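Local coordinates for O-methyltransferase (Saccharopolyspora spinosa, PDB 4CE0), which probably transfers a methyl group from S-adenosyl-L-methionine to the 4'-hydroxyl of a spinosyn rhamnose, using a bound magnesium ion, during antibiotic biosynthesis, at residues Met193-Leu196 with Arg197-Pro201; Gly225-Glu229 with Leu230-Glu234. All blocks are in the same frame, centred on the assembly; numbering follows the deposited sequence.

Interaction 1 of 2, residues Met193-Leu196 with Arg197-Pro201; sequences MDSL and RNLYP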
loop_
_atom_site.group_PDB
_atom_site.type_symbol
_atom_site.label_atom_id
_atom_site.label_comp_id
_atom_site.label_asym_id
_atom_site.label_seq_id
_atom_site.Cartn_x
_atom_site.Cartn_y
_atom_site.Cartn_z
ATOM N N MET A 193 -11.451 4.666 -31.140
ATOM C CA MET A 193 -12.720 4.964 -31.829
ATOM C C MET A 193 -13.902 4.089 -31.351
ATOM O O MET A 193 -15.000 4.598 -31.046
ATOM C CB MET A 193 -12.549 4.846 -33.344
ATOM C CG MET A 193 -13.721 5.411 -34.129
ATOM S SD MET A 193 -13.999 7.181 -33.846
ATOM C CE MET A 193 -12.634 7.943 -34.727
ATOM N N ASP A 194 -13.680 2.781 -31.282
ATOM C CA ASP A 194 -14.737 1.847 -30.856
ATOM C C ASP A 194 -15.236 2.154 -29.451
ATOM O O ASP A 194 -16.428 2.012 -29.162
ATOM C CB ASP A 194 -14.241 0.399 -30.918
ATOM C CG ASP A 194 -14.122 -0.114 -32.343
ATOM O OD1 ASP A 194 -14.884 0.376 -33.215
ATOM O OD2 ASP A 194 -13.264 -0.996 -32.585
ATOM N N SER A 195 -14.320 2.563 -28.577
ATOM C CA SER A 195 -14.683 2.933 -27.239
ATOM C C SER A 195 -15.491 4.232 -27.231
ATOM O O SER A 195 -16.517 4.332 -26.571
ATOM C CB SER A 195 -13.410 3.036 -26.354
ATOM O OG SER A 195 -13.768 3.429 -25.039
ATOM N N LEU A 196 -15.024 5.240 -27.953
ATOM C CA LEU A 196 -15.727 6.522 -27.984
ATOM C C LEU A 196 -17.086 6.369 -28.623
ATOM O O LEU A 196 -18.082 6.801 -28.049
ATOM C CB LEU A 196 -14.924 7.611 -28.737
ATOM C CG LEU A 196 -13.713 8.156 -27.983
ATOM C CD1 LEU A 196 -12.904 9.041 -28.907
ATOM C CD2 LEU A 196 -14.151 8.924 -26.752
ATOM N N ARG A 197 -17.132 5.770 -29.806
ATOM C CA ARG A 197 -18.418 5.606 -30.520
ATOM C C ARG A 197 -19.487 4.922 -29.660
ATOM O O ARG A 197 -20.644 5.325 -29.652
ATOM C CB ARG A 197 -18.252 4.781 -31.786
ATOM C CG ARG A 197 -17.558 5.517 -32.906
ATOM C CD ARG A 197 -17.715 4.831 -34.281
ATOM N NE ARG A 197 -16.836 5.488 -35.242
ATOM C CZ ARG A 197 -17.042 6.715 -35.717
ATOM N NH1 ARG A 197 -18.127 7.406 -35.361
ATOM N NH2 ARG A 197 -16.169 7.252 -36.555
ATOM N N ASN A 198 -19.098 3.883 -28.933
ATOM C CA ASN A 198 -20.054 3.114 -28.165
ATOM C C ASN A 198 -20.321 3.616 -26.745
ATOM O O ASN A 198 -21.425 3.409 -26.233
ATOM C CB ASN A 198 -19.641 1.633 -28.151
ATOM C CG ASN A 198 -19.624 1.019 -29.575
ATOM O OD1 ASN A 198 -20.668 0.837 -30.165
ATOM N ND2 ASN A 198 -18.446 0.701 -30.099
ATOM N N LEU A 199 -19.341 4.258 -26.095
ATOM C CA LEU A 199 -19.512 4.593 -24.675
ATOM C C LEU A 199 -19.681 6.077 -24.394
ATOM O O LEU A 199 -20.313 6.451 -23.409
ATOM C CB LEU A 199 -18.365 4.013 -23.835
ATOM C CG LEU A 199 -18.180 2.496 -23.899
ATOM C CD1 LEU A 199 -16.981 2.085 -23.015
ATOM C CD2 LEU A 199 -19.453 1.749 -23.472
ATOM N N TYR A 200 -19.127 6.937 -25.241
ATOM C CA TYR A 200 -19.320 8.364 -25.013
ATOM C C TYR A 200 -20.785 8.770 -24.890
ATOM O O TYR A 200 -21.114 9.611 -24.070
ATOM C CB TYR A 200 -18.707 9.219 -26.102
ATOM C CG TYR A 200 -18.731 10.689 -25.721
ATOM C CD1 TYR A 200 -17.836 11.177 -24.798
ATOM C CD2 TYR A 200 -19.665 11.586 -26.278
ATOM C CE1 TYR A 200 -17.830 12.502 -24.430
ATOM C CE2 TYR A 200 -19.676 12.937 -25.900
ATOM C CZ TYR A 200 -18.732 13.379 -24.968
ATOM O OH TYR A 200 -18.658 14.699 -24.544
ATOM N N PRO A 201 -21.664 8.193 -25.725
ATOM C CA PRO A 201 -23.085 8.564 -25.609
ATOM C C PRO A 201 -23.672 8.227 -24.233
ATOM O O PRO A 201 -24.628 8.885 -23.826
ATOM C CB PRO A 201 -23.768 7.744 -26.715
ATOM C CG PRO A 201 -22.669 7.424 -27.714
ATOM C CD PRO A 201 -21.408 7.287 -26.861
#
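M193 and R197, one helical turn apart, meet side chain to side chain, crossing at an angle. The thioether SD of M193 sits over one face of the R197 guanidinium, 3.2 Å above its plane and displaced toward the rim, while M193 CG approaches R197 NE to 3.3 Å. M193 CG lies beside its own carbonyl carbon (chi1 -168°), and the chain then bends at chi2 and chi3, bringing SD over the guanidinium. R197 NH1 is salt-bridged to E229 of helix 219-230.

Backbone bonding accounts for most of the rest. R197 N binds M193 O at 2.7 Å, and L199 N and Y200 N continue the i to i+4 ladder onto S195 O and L196 O. These bonds belong to the later turns of helix 189-199, which follows strand 179-184 in the Rossmann-like methyltransferase fold, packs on it through S195, L196 and L199, and gives way to a 3-10 segment at Y200 and P201.

The carbonyl of D194, whose side chain packs on F167 of the S-adenosyl-L-homocysteine site, carries a double load. N198 N reaches D194 O from above the carbonyl plane at 3.3 Å, whereas N198 ND2 takes an in-plane lone pair of D194 O at 2.6 Å. With chi1 at -62°, N198 CG lies beside its backbone N, and the amide thereby turns back onto the preceding turn.

Interaction 2 of 2, residues Gly225-Glu229 with Leu230-Glu234; sequences GFRAE and LGITE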
loop_
_atom_site.group_PDB
_atom_site.type_symbol
_atom_site.label_atom_id
_atom_site.label_comp_id
_atom_site.label_asym_id
_atom_site.label_seq_id
_atom_site.Cartn_x
_atom_site.Cartn_y
_atom_site.Cartn_z
ATOM N N GLY A 225 -10.974 12.934 -34.741
ATOM C CA GLY A 225 -11.922 12.491 -35.757
ATOM C C GLY A 225 -13.294 12.272 -35.144
ATOM O O GLY A 225 -14.311 12.657 -35.702
ATOM N N PHE A 226 -13.333 11.666 -33.965
ATOM C CA PHE A 226 -14.605 11.468 -33.282
ATOM C C PHE A 226 -15.214 12.811 -32.851
ATOM O O PHE A 226 -16.397 13.049 -33.054
ATOM C CB PHE A 226 -14.460 10.519 -32.075
ATOM C CG PHE A 226 -15.723 10.369 -31.288
ATOM C CD1 PHE A 226 -16.774 9.610 -31.779
ATOM C CD2 PHE A 226 -15.888 11.034 -30.087
ATOM C CE1 PHE A 226 -17.958 9.506 -31.071
ATOM C CE2 PHE A 226 -17.061 10.915 -29.369
ATOM C CZ PHE A 226 -18.091 10.148 -29.859
ATOM N N ARG A 227 -14.407 13.697 -32.279
ATOM C CA ARG A 227 -14.918 15.000 -31.824
ATOM C C ARG A 227 -15.515 15.834 -32.969
ATOM O O ARG A 227 -16.538 16.517 -32.789
ATOM C CB ARG A 227 -13.808 15.792 -31.136
ATOM C CG ARG A 227 -13.564 15.294 -29.714
ATOM C CD ARG A 227 -12.264 15.801 -29.183
ATOM N NE ARG A 227 -12.260 17.240 -29.042
ATOM C CZ ARG A 227 -12.714 17.913 -27.991
ATOM N NH1 ARG A 227 -13.228 17.282 -26.950
ATOM N NH2 ARG A 227 -12.650 19.247 -27.989
ATOM N N ALA A 228 -14.890 15.747 -34.140
ATOM C CA ALA A 228 -15.325 16.528 -35.315
ATOM C C ALA A 228 -16.685 16.081 -35.829
ATOM O O ALA A 228 -17.498 16.908 -36.194
ATOM C CB ALA A 228 -14.311 16.423 -36.414
ATOM N N GLU A 229 -16.920 14.770 -35.862
ATOM C CA GLU A 229 -18.192 14.229 -36.331
ATOM C C GLU A 229 -19.355 14.734 -35.486
ATOM O O GLU A 229 -20.303 15.287 -36.019
ATOM C CB GLU A 229 -18.175 12.701 -36.320
ATOM C CG GLU A 229 -19.460 12.075 -36.870
ATOM C CD GLU A 229 -19.380 10.569 -36.996
ATOM O OE1 GLU A 229 -18.326 9.996 -36.644
ATOM O OE2 GLU A 229 -20.367 9.960 -37.454
ATOM N N LEU A 230 -19.271 14.550 -34.168
ATOM C CA LEU A 230 -20.390 14.879 -33.281
ATOM C C LEU A 230 -20.413 16.341 -32.825
ATOM O O LEU A 230 -21.301 16.739 -32.070
ATOM C CB LEU A 230 -20.382 13.968 -32.056
ATOM C CG LEU A 230 -20.809 12.521 -32.271
ATOM C CD1 LEU A 230 -19.923 11.815 -33.281
ATOM C CD2 LEU A 230 -20.732 11.815 -30.941
ATOM N N GLY A 231 -19.450 17.131 -33.283
ATOM C CA GLY A 231 -19.373 18.530 -32.897
ATOM C C GLY A 231 -19.201 18.731 -31.406
ATOM O O GLY A 231 -19.921 19.521 -30.782
ATOM N N ILE A 232 -18.244 18.003 -30.837
ATOM C CA ILE A 232 -17.841 18.166 -29.439
ATOM C C ILE A 232 -16.741 19.215 -29.332
ATOM O O ILE A 232 -15.693 19.103 -29.983
ATOM C CB ILE A 232 -17.330 16.831 -28.881
ATOM C CG1 ILE A 232 -18.395 15.754 -29.127
ATOM C CG2 ILE A 232 -16.981 16.974 -27.412
ATOM C CD1 ILE A 232 -18.235 14.486 -28.323
ATOM N N THR A 233 -16.979 20.230 -28.507
ATOM C CA THR A 233 -16.083 21.383 -28.420
ATOM C C THR A 233 -15.565 21.610 -26.994
ATOM O O THR A 233 -14.861 22.579 -26.744
ATOM C CB THR A 233 -16.806 22.672 -28.861
ATOM O OG1 THR A 233 -17.692 23.090 -27.819
ATOM C CG2 THR A 233 -17.598 22.446 -30.145
ATOM N N GLU A 234 -15.938 20.754 -26.046
ATOM C CA GLU A 234 -15.468 20.919 -24.670
ATOM C C GLU A 234 -13.926 20.866 -24.692
ATOM O O GLU A 234 -13.350 20.047 -25.401
ATOM C CB GLU A 234 -16.100 19.857 -23.756
ATOM C CG GLU A 234 -17.642 20.053 -23.569
ATOM C CD GLU A 234 -18.531 19.149 -24.463
ATOM O OE1 GLU A 234 -18.329 19.124 -25.691
ATOM O OE2 GLU A 234 -19.451 18.464 -23.946
#
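L230 meets F226 and E229 with different branches of its isobutyl group. Its CD2 lies 3.3 Å from CZ of the F226 ring, approached obliquely, and its CD1 rests 3.6 Å from CB of E229, crossing at a slant the extended glutamate chain, whose carboxylate is held by R197. The L230 amide still points back to F226 O, but that bond is weak.

G231 then leaves helical geometry with positive phi, and the chain turns off the end of helix 219-230. I232 N bonds to R227 O at 3.0 Å, in the carbonyl plane, a six-residue closure of the kind found in the Schellman motif at helix C-termini. In this fold the turn leads from the helix toward the antiparallel strands 237-238 and 244-247 at one edge of the sheet. I232 also directs its CB toward the helix; CD1 comes 3.9 Å from F226 CE2, and its carbonyl oxygen lies over one face of the R227 guanidinium.

Beyond T233, the carbonyl oxygen of E234 is gripped end-on by R227, with NH2 at 2.8 Å and NH1 at 3.2 Å from E234 O, both nearly in the guanidinium plane. A bend at chi3 (65°) swings the arginine head to this carbonyl, and W246 adds a cation-pi partner.

Two successive helices of one Rossmann-like domain are tied together where interactions 1 and 2 meet, their centres about 12 Å apart. A salt bridge joins R197 NH1 to E229 OE1 at 2.9 Å, so the guanidinium that carries M193 on one face is also anchored to the second helix. An apolar seam also joins them, from M193 SD against F226 CB (3.8 Å) through L196 CD1 against F226 CD2 (3.8 Å) to Y200 CE2 against I232 CD1. Only interaction 1 approaches the cofactor pocket: the D194 side chain is about 5 Å from the bound S-adenosyl-L-homocysteine, while the magnesium ion is farther off, about 12 Å from the S195 side chain. Interaction 2 lies at the surface, away from both.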